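Local structure of polyguluronate lyase (Corynebacterium sp., 1UAI) at residues D123-F128 against I181-S186; V127-G132 against D141-K146. The protein probably cleaves the poly(alpha-L-guluronate) chains of alginate as a lyase, and is built as a jellyroll beta-sandwich. All coordinates share one frame; numbering follows the deposited sequence.

Following the chain from the N terminus, the first of these segments lies on strand 124-131, and both contacts start from it: 123-128 serves contact 1 and 127-132 serves contact 2, with Val127 and Phe128 common to both. Contact 2 closes the shorter loop, in which strand 134-139 pairs with 124-131 and then leads to the corner at 141-146. Contact 1 closes a longer one, running on through that corner to the end of strand 176-182, so segment 141-146 lies within its span. Contact 2 bridges two stretches of one sheet across strand 134-139; contact 1 ties that sheet to the edge strand of the other. They meet where Ile181 CG1 packs 3.9 Å from His145 NE2.

Contact 1 (D123-F128 against I181-S186); sequences DDVTVF and ISHTSS
Val125 lays its CG1 methyl over the imidazole of His183, 3.6 Å from the ring centroid and only 12° off the ring normal, a CH-pi contact made squarely on the face. CG1 gets there by standing anti to the backbone N of Val125 (chi1 -180°), and the second methyl, CG2, comes down beside it toward the ring's rim, 3.6 Å from His183 CE1. The two side chains approach from opposite directions. On the far face of the imidazole the backbone N of Ser185 sits 4.2 Å above the plane, leaving the ring between the valine methyls and its own chain. His183 NE2 is hydrogen-bonded to Asn188 OD1, which helps fix the rotation of the ring.

A second, smaller touch lies alongside. The extended side chain of Ile181 (chi2 171°) reaches out with CD1 until it is 3.7 Å from Thr126 OG1 and 3.8 Å from Thr126 CB, coming at the threonine at a slant. That hydroxyl spends its polarity elsewhere, on the carbonyl O of Thr138, so the isoleucine meets it by van der Waals packing.

Adjacent strand residues would normally point to alternate sides, yet Val125 and Thr126 both turn toward 181-186. The reason is a classic beta bulge: the pair together faces Ile118 on strand 112-119. Ile169 of strand 168-173 fills in beside Val125, Thr126 and His183, and the contact lies at the margin between the two sheets of the sandwich, where strand 124-131, flanked by 112-119 and 134-139, meets the end of strand 176-182 and the loop that follows it.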
ATOM      1  N   ASP A 123      12.479   1.202   8.093  1.00 10.58           N
ATOM      2  CA  ASP A 123      11.731   2.115   7.234  1.00 10.78           C
ATOM      3  C   ASP A 123      11.347   1.430   5.925  1.00  9.58           C
ATOM      4  O   ASP A 123      11.525   0.220   5.773  1.00  9.23           O
ATOM      5  CB  ASP A 123      12.581   3.361   6.961  1.00 15.50           C
ATOM      6  CG  ASP A 123      11.780   4.501   6.361  1.00 16.24           C
ATOM      7  OD1 ASP A 123      10.655   4.762   6.837  1.00 20.31           O
ATOM      8  OD2 ASP A 123      12.287   5.146   5.421  1.00 22.38           O
ATOM      9  N   ASP A 124      10.799   2.196   4.986  1.00  8.78           N
ATOM     10  CA  ASP A 124      10.418   1.625   3.702  1.00  8.46           C
ATOM     11  C   ASP A 124      11.679   1.244   2.934  1.00  7.73           C
ATOM     12  O   ASP A 124      12.684   1.956   2.974  1.00 10.34           O
ATOM     13  CB  ASP A 124       9.560   2.615   2.899  1.00 10.61           C
ATOM     14  CG  ASP A 124      10.259   3.936   2.646  1.00 13.23           C
ATOM     15  OD1 ASP A 124      10.823   4.509   3.599  1.00 16.33           O
ATOM     16  OD2 ASP A 124      10.230   4.410   1.492  1.00 13.99           O
ATOM     17  N   VAL A 125      11.623   0.108   2.248  1.00  6.25           N
ATOM     18  CA  VAL A 125      12.761  -0.395   1.487  1.00  6.48           C
ATOM     19  C   VAL A 125      12.626  -0.025   0.012  1.00  5.64           C
ATOM     20  O   VAL A 125      13.556   0.504  -0.595  1.00  6.49           O
ATOM     21  CB  VAL A 125      12.871  -1.927   1.649  1.00  6.49           C
ATOM     22  CG1 VAL A 125      14.058  -2.460   0.864  1.00  7.95           C
ATOM     23  CG2 VAL A 125      13.010  -2.275   3.126  1.00  7.64           C
ATOM     24  N   THR A 126      11.463  -0.315  -0.557  1.00  5.12           N
ATOM     25  CA  THR A 126      11.166   0.007  -1.947  1.00  5.25           C
ATOM     26  C   THR A 126       9.651   0.005  -2.073  1.00  4.49           C
ATOM     27  O   THR A 126       8.978  -0.868  -1.522  1.00  5.33           O
ATOM     28  CB  THR A 126      11.795  -1.018  -2.928  1.00  5.49           C
ATOM     29  OG1 THR A 126      11.349  -0.736  -4.260  1.00  5.57           O
ATOM     30  CG2 THR A 126      11.419  -2.441  -2.554  1.00  7.11           C
ATOM     31  N   VAL A 127       9.114   0.998  -2.776  1.00  4.69           N
ATOM     32  CA  VAL A 127       7.670   1.113  -2.933  1.00  4.70           C
ATOM     33  C   VAL A 127       7.287   1.570  -4.339  1.00  4.04           C
ATOM     34  O   VAL A 127       8.129   2.059  -5.098  1.00  4.57           O
ATOM     35  CB  VAL A 127       7.076   2.149  -1.919  1.00  4.36           C
ATOM     36  CG1 VAL A 127       7.746   2.010  -0.562  1.00  5.78           C
ATOM     37  CG2 VAL A 127       7.248   3.567  -2.444  1.00  6.23           C
ATOM     38  N   PHE A 128       6.013   1.380  -4.675  1.00  4.56           N
ATOM     39  CA  PHE A 128       5.454   1.835  -5.947  1.00  3.78           C
ATOM     40  C   PHE A 128       4.884   3.202  -5.578  1.00  3.93           C
ATOM     41  O   PHE A 128       3.941   3.302  -4.785  1.00  4.66           O
ATOM     42  CB  PHE A 128       4.340   0.903  -6.425  1.00  4.60           C
ATOM     43  CG  PHE A 128       4.834  -0.330  -7.139  1.00  4.76           C
ATOM     44  CD1 PHE A 128       4.653  -0.471  -8.513  1.00  5.58           C
ATOM     45  CD2 PHE A 128       5.465  -1.355  -6.440  1.00  4.66           C
ATOM     46  CE1 PHE A 128       5.092  -1.614  -9.181  1.00  6.97           C
ATOM     47  CE2 PHE A 128       5.909  -2.503  -7.098  1.00  5.92           C
ATOM     48  CZ  PHE A 128       5.720  -2.631  -8.470  1.00  6.85           C
ATOM     49  N   ILE A 181      17.186  -4.434  -6.625  1.00  7.30           N
ATOM     50  CA  ILE A 181      17.765  -3.712  -5.504  1.00  8.11           C
ATOM     51  C   ILE A 181      18.442  -4.637  -4.503  1.00  7.82           C
ATOM     52  O   ILE A 181      17.857  -5.628  -4.070  1.00  7.64           O
ATOM     53  CB  ILE A 181      16.666  -2.898  -4.780  1.00  8.71           C
ATOM     54  CG1 ILE A 181      16.081  -1.860  -5.743  1.00  8.41           C
ATOM     55  CG2 ILE A 181      17.230  -2.231  -3.533  1.00 10.29           C
ATOM     56  CD1 ILE A 181      14.847  -1.157  -5.221  1.00  8.88           C
ATOM     57  N   SER A 182      19.679  -4.313  -4.144  1.00  8.85           N
ATOM     58  CA  SER A 182      20.417  -5.106  -3.169  1.00 10.00           C
ATOM     59  C   SER A 182      19.825  -4.808  -1.796  1.00  9.71           C
ATOM     60  O   SER A 182      19.678  -3.648  -1.412  1.00 10.49           O
ATOM     61  CB  SER A 182      21.903  -4.741  -3.194  1.00 12.07           C
ATOM     62  OG  SER A 182      22.490  -5.083  -4.436  1.00 17.22           O
ATOM     63  N   HIS A 183      19.484  -5.860  -1.062  1.00  9.26           N
ATOM     64  CA  HIS A 183      18.886  -5.716   0.261  1.00  9.08           C
ATOM     65  C   HIS A 183      19.153  -6.999   1.039  1.00  8.99           C
ATOM     66  O   HIS A 183      18.730  -8.076   0.625  1.00  8.90           O
ATOM     67  CB  HIS A 183      17.382  -5.487   0.110  1.00  9.11           C
ATOM     68  CG  HIS A 183      16.675  -5.209   1.400  1.00  7.55           C
ATOM     69  ND1 HIS A 183      16.937  -4.095   2.167  1.00  8.45           N
ATOM     70  CD2 HIS A 183      15.704  -5.894   2.046  1.00  8.66           C
ATOM     71  CE1 HIS A 183      16.154  -4.104   3.231  1.00  8.78           C
ATOM     72  NE2 HIS A 183      15.396  -5.186   3.182  1.00  9.21           N
ATOM     73  N   THR A 184      19.839  -6.883   2.172  1.00 10.10           N
ATOM     74  CA  THR A 184      20.185  -8.059   2.966  1.00 12.02           C
ATOM     75  C   THR A 184      19.641  -8.093   4.390  1.00 11.70           C
ATOM     76  O   THR A 184      19.859  -9.064   5.113  1.00 12.67           O
ATOM     77  CB  THR A 184      21.714  -8.224   3.043  1.00 12.79           C
ATOM     78  OG1 THR A 184      22.292  -7.055   3.637  1.00 13.89           O
ATOM     79  CG2 THR A 184      22.295  -8.421   1.652  1.00 13.59           C
ATOM     80  N   SER A 185      18.939  -7.046   4.802  1.00 12.48           N
ATOM     81  CA  SER A 185      18.398  -7.022   6.154  1.00 13.46           C
ATOM     82  C   SER A 185      17.174  -7.921   6.261  1.00 11.43           C
ATOM     83  O   SER A 185      16.540  -8.246   5.255  1.00 11.25           O
ATOM     84  CB  SER A 185      18.019  -5.594   6.553  1.00 16.83           C
ATOM     85  OG  SER A 185      16.943  -5.114   5.769  1.00 22.17           O
ATOM     86  N   SER A 186      16.858  -8.335   7.483  1.00 10.06           N
ATOM     87  CA  SER A 186      15.690  -9.169   7.734  1.00  9.90           C
ATOM     88  C   SER A 186      14.608  -8.257   8.303  1.00  8.64           C
ATOM     89  O   SER A 186      14.739  -7.034   8.246  1.00  9.18           O
ATOM     90  CB  SER A 186      16.030 -10.282   8.729  1.00 11.37           C
ATOM     91  OG  SER A 186      16.968 -11.187   8.173  1.00 15.62           O
TER

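Contact 2 (V127-G132 against D141-K146); sequences VFRLEG and DDTHHK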
ATOM      1  N   VAL A 127       9.114   0.998  -2.776  1.00  4.69           N
ATOM      2  CA  VAL A 127       7.670   1.113  -2.933  1.00  4.70           C
ATOM      3  C   VAL A 127       7.287   1.570  -4.339  1.00  4.04           C
ATOM      4  O   VAL A 127       8.129   2.059  -5.098  1.00  4.57           O
ATOM      5  CB  VAL A 127       7.076   2.149  -1.919  1.00  4.36           C
ATOM      6  CG1 VAL A 127       7.746   2.010  -0.562  1.00  5.78           C
ATOM      7  CG2 VAL A 127       7.248   3.567  -2.444  1.00  6.23           C
ATOM      8  N   PHE A 128       6.013   1.380  -4.675  1.00  4.56           N
ATOM      9  CA  PHE A 128       5.454   1.835  -5.947  1.00  3.78           C
ATOM     10  C   PHE A 128       4.884   3.202  -5.578  1.00  3.93           C
ATOM     11  O   PHE A 128       3.941   3.302  -4.785  1.00  4.66           O
ATOM     12  CB  PHE A 128       4.340   0.903  -6.425  1.00  4.60           C
ATOM     13  CG  PHE A 128       4.834  -0.330  -7.139  1.00  4.76           C
ATOM     14  CD1 PHE A 128       4.653  -0.471  -8.513  1.00  5.58           C
ATOM     15  CD2 PHE A 128       5.465  -1.355  -6.440  1.00  4.66           C
ATOM     16  CE1 PHE A 128       5.092  -1.614  -9.181  1.00  6.97           C
ATOM     17  CE2 PHE A 128       5.909  -2.503  -7.098  1.00  5.92           C
ATOM     18  CZ  PHE A 128       5.720  -2.631  -8.470  1.00  6.85           C
ATOM     19  N   ARG A 129       5.471   4.245  -6.154  1.00  4.51           N
ATOM     20  CA  ARG A 129       5.101   5.617  -5.847  1.00  4.69           C
ATOM     21  C   ARG A 129       4.689   6.420  -7.074  1.00  4.07           C
ATOM     22  O   ARG A 129       5.460   6.556  -8.027  1.00  4.91           O
ATOM     23  CB  ARG A 129       6.296   6.296  -5.166  1.00  4.81           C
ATOM     24  CG  ARG A 129       6.100   7.759  -4.804  1.00  6.19           C
ATOM     25  CD  ARG A 129       7.399   8.380  -4.293  1.00  6.80           C
ATOM     26  NE  ARG A 129       7.206   9.772  -3.897  1.00  6.66           N
ATOM     27  CZ  ARG A 129       7.087  10.189  -2.641  1.00  6.72           C
ATOM     28  NH1 ARG A 129       7.155   9.326  -1.636  1.00  7.61           N
ATOM     29  NH2 ARG A 129       6.867  11.473  -2.389  1.00  7.81           N
ATOM     30  N   LEU A 130       3.475   6.959  -7.045  1.00  4.19           N
ATOM     31  CA  LEU A 130       2.988   7.772  -8.150  1.00  4.53           C
ATOM     32  C   LEU A 130       3.065   9.253  -7.798  1.00  4.41           C
ATOM     33  O   LEU A 130       2.665   9.665  -6.705  1.00  4.97           O
ATOM     34  CB  LEU A 130       1.531   7.427  -8.488  1.00  4.68           C
ATOM     35  CG  LEU A 130       0.891   8.255  -9.612  1.00  4.79           C
ATOM     36  CD1 LEU A 130       1.606   7.969 -10.928  1.00  5.19           C
ATOM     37  CD2 LEU A 130      -0.590   7.928  -9.733  1.00  5.27           C
ATOM     38  N   GLU A 131       3.607  10.038  -8.724  1.00  4.18           N
ATOM     39  CA  GLU A 131       3.693  11.489  -8.577  1.00  4.56           C
ATOM     40  C   GLU A 131       3.126  12.034  -9.887  1.00  4.75           C
ATOM     41  O   GLU A 131       3.796  12.007 -10.918  1.00  5.16           O
ATOM     42  CB  GLU A 131       5.145  11.948  -8.392  1.00  5.03           C
ATOM     43  CG  GLU A 131       5.836  11.312  -7.196  1.00  6.13           C
ATOM     44  CD  GLU A 131       7.144  11.989  -6.822  1.00  6.03           C
ATOM     45  OE1 GLU A 131       7.731  12.692  -7.671  1.00  7.24           O
ATOM     46  OE2 GLU A 131       7.595  11.810  -5.671  1.00  7.61           O
ATOM     47  N   GLY A 132       1.880  12.504  -9.851  1.00  5.45           N
ATOM     48  CA  GLY A 132       1.250  13.014 -11.058  1.00  6.03           C
ATOM     49  C   GLY A 132       0.987  11.857 -12.006  1.00  5.44           C
ATOM     50  O   GLY A 132       0.155  10.994 -11.720  1.00  7.28           O
ATOM     51  N   ASP A 141      15.380   6.236   0.596  1.00  9.57           N
ATOM     52  CA  ASP A 141      14.954   7.628   0.518  1.00 10.23           C
ATOM     53  C   ASP A 141      14.924   8.202  -0.894  1.00  9.29           C
ATOM     54  O   ASP A 141      14.515   9.345  -1.083  1.00  9.79           O
ATOM     55  CB  ASP A 141      15.850   8.510   1.392  1.00 13.22           C
ATOM     56  CG  ASP A 141      15.817   8.111   2.850  1.00 16.28           C
ATOM     57  OD1 ASP A 141      14.709   7.877   3.375  1.00 17.93           O
ATOM     58  OD2 ASP A 141      16.898   8.040   3.471  1.00 20.56           O
ATOM     59  N   ASP A 142      15.358   7.425  -1.882  1.00  8.37           N
ATOM     60  CA  ASP A 142      15.349   7.910  -3.260  1.00  7.56           C
ATOM     61  C   ASP A 142      13.981   7.646  -3.879  1.00  6.55           C
ATOM     62  O   ASP A 142      13.704   6.542  -4.362  1.00  7.02           O
ATOM     63  CB  ASP A 142      16.435   7.221  -4.088  1.00  8.22           C
ATOM     64  CG  ASP A 142      16.574   7.816  -5.481  1.00  8.85           C
ATOM     65  OD1 ASP A 142      15.754   8.682  -5.852  1.00  8.62           O
ATOM     66  OD2 ASP A 142      17.506   7.415  -6.208  1.00 11.26           O
ATOM     67  N   THR A 143      13.137   8.673  -3.867  1.00  6.61           N
ATOM     68  CA  THR A 143      11.783   8.581  -4.404  1.00  6.29           C
ATOM     69  C   THR A 143      11.725   8.423  -5.922  1.00  6.02           C
ATOM     70  O   THR A 143      10.674   8.078  -6.465  1.00  6.46           O
ATOM     71  CB  THR A 143      10.953   9.831  -4.038  1.00  7.18           C
ATOM     72  OG1 THR A 143      11.588  10.994  -4.582  1.00  8.60           O
ATOM     73  CG2 THR A 143      10.832   9.978  -2.528  1.00  8.83           C
ATOM     74  N   HIS A 144      12.843   8.676  -6.600  1.00  5.92           N
ATOM     75  CA  HIS A 144      12.895   8.581  -8.059  1.00  6.34           C
ATOM     76  C   HIS A 144      13.902   7.544  -8.560  1.00  6.32           C
ATOM     77  O   HIS A 144      14.418   7.658  -9.671  1.00  7.08           O
ATOM     78  CB  HIS A 144      13.247   9.948  -8.655  1.00  7.66           C
ATOM     79  CG  HIS A 144      12.211  11.003  -8.421  1.00  7.45           C
ATOM     80  ND1 HIS A 144      12.443  12.338  -8.676  1.00 10.87           N
ATOM     81  CD2 HIS A 144      10.936  10.924  -7.969  1.00  7.75           C
ATOM     82  CE1 HIS A 144      11.359  13.035  -8.390  1.00 11.46           C
ATOM     83  NE2 HIS A 144      10.430  12.201  -7.958  1.00  8.61           N
ATOM     84  N   HIS A 145      14.173   6.531  -7.746  1.00  5.89           N
ATOM     85  CA  HIS A 145      15.129   5.488  -8.105  1.00  6.16           C
ATOM     86  C   HIS A 145      14.961   4.976  -9.537  1.00  5.91           C
ATOM     87  O   HIS A 145      15.927   4.919 -10.302  1.00  6.61           O
ATOM     88  CB  HIS A 145      15.012   4.330  -7.114  1.00  6.77           C
ATOM     89  CG  HIS A 145      15.805   3.122  -7.500  1.00  7.67           C
ATOM     90  ND1 HIS A 145      17.184   3.090  -7.471  1.00  9.55           N
ATOM     91  CD2 HIS A 145      15.409   1.906  -7.944  1.00  9.39           C
ATOM     92  CE1 HIS A 145      17.601   1.905  -7.881  1.00  9.72           C
ATOM     93  NE2 HIS A 145      16.545   1.169  -8.175  1.00 10.83           N
ATOM     94  N   LYS A 146      13.738   4.604  -9.897  1.00  5.64           N
ATOM     95  CA  LYS A 146      13.460   4.106 -11.238  1.00  5.35           C
ATOM     96  C   LYS A 146      12.097   4.566 -11.728  1.00  5.53           C
ATOM     97  O   LYS A 146      11.074   4.274 -11.112  1.00  5.46           O
ATOM     98  CB  LYS A 146      13.516   2.573 -11.264  1.00  6.91           C
ATOM     99  CG  LYS A 146      12.957   1.933 -12.537  1.00  7.49           C
ATOM    100  CD  LYS A 146      13.748   2.297 -13.785  1.00  8.87           C
ATOM    101  CE  LYS A 146      13.142   1.627 -15.011  1.00  9.92           C
ATOM    102  NZ  LYS A 146      13.891   1.938 -16.257  1.00 10.99           N
TER
HETATM  103  O   HOH W   1       9.725  12.993  -4.636  1.00  9.66           O
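Thr143 rests its CB and CG2 on the side chain of Arg129, and this is the close-packed half of the contact. CG2 stands 3.7 Å above the guanidinium plane, over its centre, while Thr143 CB lies 3.8 Å from Arg129 NE. In Arg129 the chi1 of 178° sends CG beside the carbonyl carbon, and the extended chain carries NE obliquely beneath the threonine. The carbonyl O of Thr143 is buried here without a polar partner.

Toward the exposed His144, packing gives way to polar links. His144 NE2 donates to Glu131 OE1 at 2.8 Å, with an N-H...O angle of 161°. OE1 lies near the ring plane, at its edge; the carboxylate is turned 77° against the ring, and the N-H comes to OE1 from above the carboxylate plane. A water bridges the other oxygen, donating to Glu131 OE2 at 2.6 Å and hydrogen-bonding to Thr143 OG1. An Asx turn, Asp142 OD1 accepting from the backbone N of His144, braces the corner, and Tyr136 stacks on the imidazole.

Glu131 OE2 also takes the Arg129 NE-H on its anti side at 2.7 Å, a salt bridge nearly in the guanidinium plane. With arginine, histidine and water all donating to it, the carboxylate is probably ionised, and it joins strand 124-131 to the corner across the intervening strand 134-139.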